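NikO protein (Streptomyces tendae, PDB 4FQD) acts as an enolpyruvyl transferase of the EPSP synthase family that is essential in nikkomycin biosynthesis. Local coordinates at residues Ser108-Pro113 with Val196-Leu201; Leu16-Gly21 with Ala450-Thr455. The protein carries 4 engineered substitutions. One frame throughout, in Å; residues are numbered along the deposited sequence.

In the fold
Contacts 1 and 2 are remote: their centres are 40 Å apart, on opposite sides of the centre of the chain, and their nearest atoms about 26 Å. They share no helix, strand or sheet. Along the chain contact 1 is nested within contact 2, whose strands 14-19 and 451-456 come from near the two ends of the modelled chain. This order agrees with the two-domain inverse alpha/beta barrel of the family, in which the chain begins and ends in the same domain. Contact 1 sets the turn leading into helix 112-118, with Tyr110, against the body of helix 192-204, beside a sulfate, whereas contact 2 pairs strand 14-19 with the outermost strand 451-456 of a four-stranded mixed sheet.

Contact 1: Ser108-Pro113 with Val196-Leu201; sequences SLYLLP and VKTALL. With SO4 (sulfate ion), chain C.
Tyr110 lies against Lys197 with its ring crossed obliquely by the lysine chain. CD of Lys197 sits over one face, 4.2 Å from the ring centroid and 24° off the normal, the geometry of a CH-pi contact displaced toward the rim. The conformation of the lysine explains the approach: CG is anti to the carbonyl carbon (chi1 -61°) and every later bond is extended, so the methylenes run past the phenol and carry NZ to the sulfate. NZ donates to O1 of the sulfate at 3.0 Å and also forms a salt bridge with Asp220. OH of Tyr110 reaches the same sulfate oxygen O1 at 2.7 Å, a weak bond whose proton has another acceptor within reach. Ser193 gives the anion a further hydrogen bond.

Thr198 approaches the same ring from a different side. Its OG1 lies near the ring plane at the edge, 3.9 Å from Tyr110 CD1, while the hydroxyl hydrogen-bonds back to Gly194 O within helix 192-204. One helical turn further along, Leu201 CB lies 3.7 Å from both CB and CG of Pro113, and Leu201 CD1 comes 3.4 Å from Tyr110 O. Helix 34-44 covers further parts of this buried site, with Val38 and Ala42 on Tyr110 and Thr39 on Lys197.

The two segments share no direct hydrogen bond: the turn at Tyr110 and Pro113 of helix 112-118 meet helix 192-204 mostly through carbon, though Thr198 OG1 and Tyr110 O also touch, and the charged Lys197 ammonium lies at the sulfate end. There it and a hydroxyl meet one oxygen of a sulfate that probably came from the crystallisation liquor. This chemistry is consistent with a site that can accept an anion, with Asp220 likely to offset part of the lysine charge.

Contact 2: Leu16-Gly21 with Ala450-Thr455; sequences LEIHGG and ADIRHT
Glu17 and Arg453 reach each other through contrasting first torsions, CG anti to the backbone N in the glutamate (chi1 -173°) and anti to the carbonyl carbon in the arginine (chi1 -50°). Both chains run out extended on the same face of an antiparallel pairing, strand 14-19 against strand 451-456, at the outer edge of a four-stranded mixed sheet. The register follows from the backbone: Glu17 and Arg453 form a hydrogen-bonded pair, with Glu17 N to Arg453 O at 2.8 Å and Arg453 N to Glu17 O at 2.9 Å, and His19 N adds a nearly straight bond of 3.0 Å to Asp451 O.

On that face the guanidinium of Arg453 is the hub of a salt-bridge network. Its NE gives Asp451 OD1 a hydrogen bond of 3.2 Å, in the guanidinium plane, and NH2 makes a weak bond of 3.0 Å to Asp451 OD2. From the neighbouring strand, Glu17 OE2 lies 3.5 Å from Arg453 NH1, a long salt bridge; OE1 pairs with Arg425 of strand 425-429. His19 comes over one face of the guanidinium, with CE1 3.4 Å from CZ and the two planes 40° apart, so the contact is far from a parallel stack. With an alanine in place of Asp451 both carboxylate partners of NE and NH2 would be gone, and the guanidinium would probably be freer to swing off His19, left with the long bridge to Glu17 as its one charged partner across the strands.

The other face carries Leu16, Ile18 and Ile452, with His454 at its exposed end. Leu16 and Ile18 both touch CG2 of Ile452, which also meets Val442 and Val446 of helix 441-447 and Leu416 of helix 409-419. CD2 of Leu16 sits over the ring of His454, 3.7 Å from its CE1.

Contact 1: Ser108-Pro113 with Val196-Leu201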
loop_
_atom_site.group_PDB
_atom_site.type_symbol
_atom_site.label_atom_id
_atom_site.label_comp_id
_atom_site.label_asym_id
_atom_site.label_seq_id
_atom_site.Cartn_x
_atom_site.Cartn_y
_atom_site.Cartn_z
ATOM N N SER A 108 -15.520 -19.608 -19.537
ATOM C CA SER A 108 -16.831 -19.997 -20.043
ATOM C C SER A 108 -17.944 -19.178 -19.395
ATOM O O SER A 108 -19.054 -19.096 -19.920
ATOM C CB SER A 108 -17.073 -21.489 -19.809
ATOM O OG SER A 108 -17.060 -21.797 -18.427
ATOM N N LEU A 109 -17.635 -18.570 -18.253
ATOM C CA LEU A 109 -18.598 -17.755 -17.520
ATOM C C LEU A 109 -19.056 -16.543 -18.323
ATOM O O LEU A 109 -20.180 -16.068 -18.159
ATOM C CB LEU A 109 -18.002 -17.296 -16.187
ATOM C CG LEU A 109 -17.867 -18.354 -15.093
ATOM C CD1 LEU A 109 -17.126 -17.791 -13.893
ATOM C CD2 LEU A 109 -19.237 -18.857 -14.683
ATOM N N TYR A 110 -18.184 -16.045 -19.192
ATOM C CA TYR A 110 -18.489 -14.852 -19.972
ATOM C C TYR A 110 -19.172 -15.192 -21.295
ATOM O O TYR A 110 -19.295 -14.344 -22.180
ATOM C CB TYR A 110 -17.224 -14.022 -20.198
ATOM C CG TYR A 110 -16.550 -13.620 -18.905
ATOM C CD1 TYR A 110 -17.119 -12.665 -18.073
ATOM C CD2 TYR A 110 -15.352 -14.200 -18.511
ATOM C CE1 TYR A 110 -16.515 -12.296 -16.888
ATOM C CE2 TYR A 110 -14.737 -13.837 -17.327
ATOM C CZ TYR A 110 -15.324 -12.885 -16.519
ATOM O OH TYR A 110 -14.720 -12.518 -15.339
ATOM N N LEU A 111 -19.616 -16.438 -21.417
ATOM C CA LEU A 111 -20.409 -16.865 -22.562
ATOM C C LEU A 111 -21.888 -16.707 -22.236
ATOM O O LEU A 111 -22.738 -16.750 -23.124
ATOM C CB LEU A 111 -20.105 -18.321 -22.914
ATOM C CG LEU A 111 -18.698 -18.618 -23.432
ATOM C CD1 LEU A 111 -18.494 -20.115 -23.608
ATOM C CD2 LEU A 111 -18.451 -17.887 -24.740
ATOM N N LEU A 112 -22.179 -16.526 -20.951
ATOM C CA LEU A 112 -23.551 -16.352 -20.470
ATOM C C LEU A 112 -24.351 -15.223 -21.140
ATOM O O LEU A 112 -25.529 -15.413 -21.448
ATOM C CB LEU A 112 -23.580 -16.201 -18.944
ATOM C CG LEU A 112 -23.164 -17.430 -18.136
ATOM C CD1 LEU A 112 -23.247 -17.146 -16.644
ATOM C CD2 LEU A 112 -24.024 -18.626 -18.508
ATOM N N PRO A 113 -23.731 -14.043 -21.352
ATOM C CA PRO A 113 -24.478 -12.999 -22.064
ATOM C C PRO A 113 -24.883 -13.422 -23.473
ATOM O O PRO A 113 -25.961 -13.054 -23.935
ATOM C CB PRO A 113 -23.476 -11.845 -22.135
ATOM C CG PRO A 113 -22.609 -12.039 -20.952
ATOM C CD PRO A 113 -22.458 -13.523 -20.816
ATOM N N VAL A 196 -17.583 -5.762 -15.082
ATOM C CA VAL A 196 -17.439 -4.839 -16.203
ATOM C C VAL A 196 -17.547 -5.579 -17.531
ATOM O O VAL A 196 -18.228 -5.125 -18.450
ATOM C CB VAL A 196 -16.095 -4.087 -16.143
ATOM C CG1 VAL A 196 -15.916 -3.212 -17.376
ATOM C CG2 VAL A 196 -16.013 -3.252 -14.874
ATOM N N LYS A 197 -16.873 -6.722 -17.621
ATOM C CA LYS A 197 -16.913 -7.549 -18.820
ATOM C C LYS A 197 -18.338 -7.989 -19.130
ATOM O O LYS A 197 -18.791 -7.904 -20.272
ATOM C CB LYS A 197 -16.017 -8.776 -18.652
ATOM C CG LYS A 197 -14.552 -8.445 -18.428
ATOM C CD LYS A 197 -13.751 -9.692 -18.099
ATOM C CE LYS A 197 -12.307 -9.348 -17.782
ATOM N NZ LYS A 197 -11.487 -10.565 -17.533
ATOM N N THR A 198 -19.041 -8.452 -18.102
ATOM C CA THR A 198 -20.413 -8.917 -18.253
ATOM C C THR A 198 -21.343 -7.784 -18.678
ATOM O O THR A 198 -22.127 -7.934 -19.615
ATOM C CB THR A 198 -20.940 -9.539 -16.948
ATOM O OG1 THR A 198 -20.109 -10.646 -16.575
ATOM C CG2 THR A 198 -22.370 -10.022 -17.126
ATOM N N ALA A 199 -21.243 -6.651 -17.987
ATOM C CA ALA A 199 -22.088 -5.496 -18.273
ATOM C C ALA A 199 -21.894 -4.984 -19.696
ATOM O O ALA A 199 -22.856 -4.597 -20.360
ATOM C CB ALA A 199 -21.825 -4.387 -17.272
ATOM N N LEU A 200 -20.647 -4.979 -20.156
ATOM C CA LEU A 200 -20.341 -4.558 -21.518
ATOM C C LEU A 200 -20.974 -5.495 -22.538
ATOM O O LEU A 200 -21.581 -5.046 -23.511
ATOM C CB LEU A 200 -18.831 -4.492 -21.735
ATOM C CG LEU A 200 -18.173 -3.142 -21.456
ATOM C CD1 LEU A 200 -16.667 -3.264 -21.554
ATOM C CD2 LEU A 200 -18.688 -2.099 -22.433
ATOM N N LEU A 201 -20.829 -6.795 -22.307
ATOM C CA LEU A 201 -21.416 -7.802 -23.182
ATOM C C LEU A 201 -22.936 -7.694 -23.193
ATOM O O LEU A 201 -23.561 -7.737 -24.253
ATOM C CB LEU A 201 -20.988 -9.206 -22.748
ATOM C CG LEU A 201 -19.521 -9.573 -22.985
ATOM C CD1 LEU A 201 -19.187 -10.901 -22.326
ATOM C CD2 LEU A 201 -19.218 -9.622 -24.473
HETATM S S SO4 C . -11.676 -12.048 -14.013
HETATM O O1 SO4 C . -12.458 -11.069 -14.763
HETATM O O2 SO4 C . -11.580 -13.286 -14.782
HETATM O O3 SO4 C . -10.338 -11.515 -13.776
HETATM O O4 SO4 C . -12.327 -12.315 -12.734
#

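Contact 2: Leu16-Gly21 with Ala450-Thr455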
loop_
_atom_site.group_PDB
_atom_site.type_symbol
_atom_site.label_atom_id
_atom_site.label_comp_id
_atom_site.label_asym_id
_atom_site.label_seq_id
_atom_site.Cartn_x
_atom_site.Cartn_y
_atom_site.Cartn_z
ATOM N N LEU A 16 8.311 -32.392 -10.962
ATOM C CA LEU A 16 9.337 -31.689 -11.717
ATOM C C LEU A 16 10.642 -31.778 -10.940
ATOM O O LEU A 16 10.711 -31.365 -9.783
ATOM C CB LEU A 16 8.959 -30.223 -11.932
ATOM C CG LEU A 16 7.866 -29.920 -12.957
ATOM C CD1 LEU A 16 7.696 -28.419 -13.113
ATOM C CD2 LEU A 16 8.188 -30.568 -14.294
ATOM N N GLU A 17 11.672 -32.334 -11.567
ATOM C CA GLU A 17 12.973 -32.453 -10.924
ATOM C C GLU A 17 13.882 -31.324 -11.392
ATOM O O GLU A 17 14.356 -31.325 -12.528
ATOM C CB GLU A 17 13.600 -33.814 -11.226
ATOM C CG GLU A 17 14.878 -34.099 -10.455
ATOM C CD GLU A 17 15.383 -35.512 -10.670
ATOM O OE1 GLU A 17 14.704 -36.462 -10.223
ATOM O OE2 GLU A 17 16.455 -35.674 -11.290
ATOM N N ILE A 18 14.117 -30.359 -10.507
ATOM C CA ILE A 18 14.862 -29.157 -10.864
ATOM C C ILE A 18 16.302 -29.174 -10.358
ATOM O O ILE A 18 16.555 -29.388 -9.173
ATOM C CB ILE A 18 14.163 -27.886 -10.334
ATOM C CG1 ILE A 18 12.718 -27.819 -10.832
ATOM C CG2 ILE A 18 14.931 -26.640 -10.746
ATOM C CD1 ILE A 18 11.688 -28.014 -9.742
ATOM N N HIS A 19 17.242 -28.948 -11.270
ATOM C CA HIS A 19 18.642 -28.778 -10.909
ATOM C C HIS A 19 19.086 -27.360 -11.245
ATOM O O HIS A 19 19.552 -27.090 -12.352
ATOM C CB HIS A 19 19.523 -29.789 -11.644
ATOM C CG HIS A 19 19.260 -31.213 -11.262
ATOM N ND1 HIS A 19 18.388 -32.022 -11.957
ATOM C CD2 HIS A 19 19.756 -31.972 -10.256
ATOM C CE1 HIS A 19 18.359 -33.218 -11.397
ATOM N NE2 HIS A 19 19.180 -33.215 -10.363
ATOM N N GLY A 20 18.932 -26.453 -10.286
ATOM C CA GLY A 20 19.260 -25.056 -10.503
ATOM C C GLY A 20 20.741 -24.765 -10.368
ATOM O O GLY A 20 21.537 -25.657 -10.073
ATOM N N GLY A 21 21.110 -23.506 -10.581
ATOM C CA GLY A 21 22.500 -23.096 -10.508
ATOM C C GLY A 21 23.070 -22.807 -11.883
ATOM O O GLY A 21 24.199 -22.333 -12.013
ATOM N N ALA A 450 17.954 -24.322 -18.760
ATOM C CA ALA A 450 17.485 -24.832 -17.476
ATOM C C ALA A 450 17.476 -26.356 -17.449
ATOM O O ALA A 450 17.173 -27.004 -18.451
ATOM C CB ALA A 450 16.101 -24.289 -17.161
ATOM N N ASP A 451 17.812 -26.923 -16.296
ATOM C CA ASP A 451 17.809 -28.370 -16.129
ATOM C C ASP A 451 16.560 -28.818 -15.378
ATOM O O ASP A 451 16.585 -28.997 -14.160
ATOM C CB ASP A 451 19.071 -28.832 -15.397
ATOM C CG ASP A 451 19.230 -30.341 -15.403
ATOM O OD1 ASP A 451 18.539 -31.011 -16.200
ATOM O OD2 ASP A 451 20.053 -30.857 -14.619
ATOM N N ILE A 452 15.469 -28.991 -16.115
ATOM C CA ILE A 452 14.204 -29.428 -15.537
ATOM C C ILE A 452 13.780 -30.756 -16.154
ATOM O O ILE A 452 13.735 -30.894 -17.377
ATOM C CB ILE A 452 13.091 -28.388 -15.761
ATOM C CG1 ILE A 452 13.586 -26.988 -15.385
ATOM C CG2 ILE A 452 11.844 -28.758 -14.968
ATOM C CD1 ILE A 452 12.588 -25.891 -15.669
ATOM N N ARG A 453 13.472 -31.729 -15.305
ATOM C CA ARG A 453 13.141 -33.071 -15.770
ATOM C C ARG A 453 11.762 -33.511 -15.287
ATOM O O ARG A 453 11.347 -33.174 -14.179
ATOM C CB ARG A 453 14.204 -34.063 -15.296
ATOM C CG ARG A 453 15.628 -33.617 -15.585
ATOM C CD ARG A 453 16.648 -34.487 -14.873
ATOM N NE ARG A 453 17.995 -33.935 -14.988
ATOM C CZ ARG A 453 19.075 -34.473 -14.431
ATOM N NH1 ARG A 453 18.972 -35.584 -13.715
ATOM N NH2 ARG A 453 20.260 -33.898 -14.589
ATOM N N HIS A 454 11.056 -34.263 -16.127
ATOM C CA HIS A 454 9.753 -34.808 -15.762
ATOM C C HIS A 454 9.903 -36.194 -15.143
ATOM O O HIS A 454 10.316 -37.140 -15.814
ATOM C CB HIS A 454 8.833 -34.881 -16.982
ATOM C CG HIS A 454 8.391 -33.541 -17.488
ATOM N ND1 HIS A 454 7.233 -32.931 -17.062
ATOM C CD2 HIS A 454 8.953 -32.698 -18.385
ATOM C CE1 HIS A 454 7.098 -31.769 -17.673
ATOM N NE2 HIS A 454 8.130 -31.602 -18.483
ATOM N N THR A 455 9.568 -36.310 -13.862
ATOM C CA THR A 455 9.679 -37.582 -13.156
ATOM C C THR A 455 8.361 -37.964 -12.493
ATOM O O THR A 455 7.305 -37.425 -12.828
ATOM C CB THR A 455 10.779 -37.538 -12.079
ATOM O OG1 THR A 455 10.480 -36.507 -11.130
ATOM C CG2 THR A 455 12.136 -37.264 -12.709
HETATM O O HOH W 1 19.145 -25.247 -14.018
#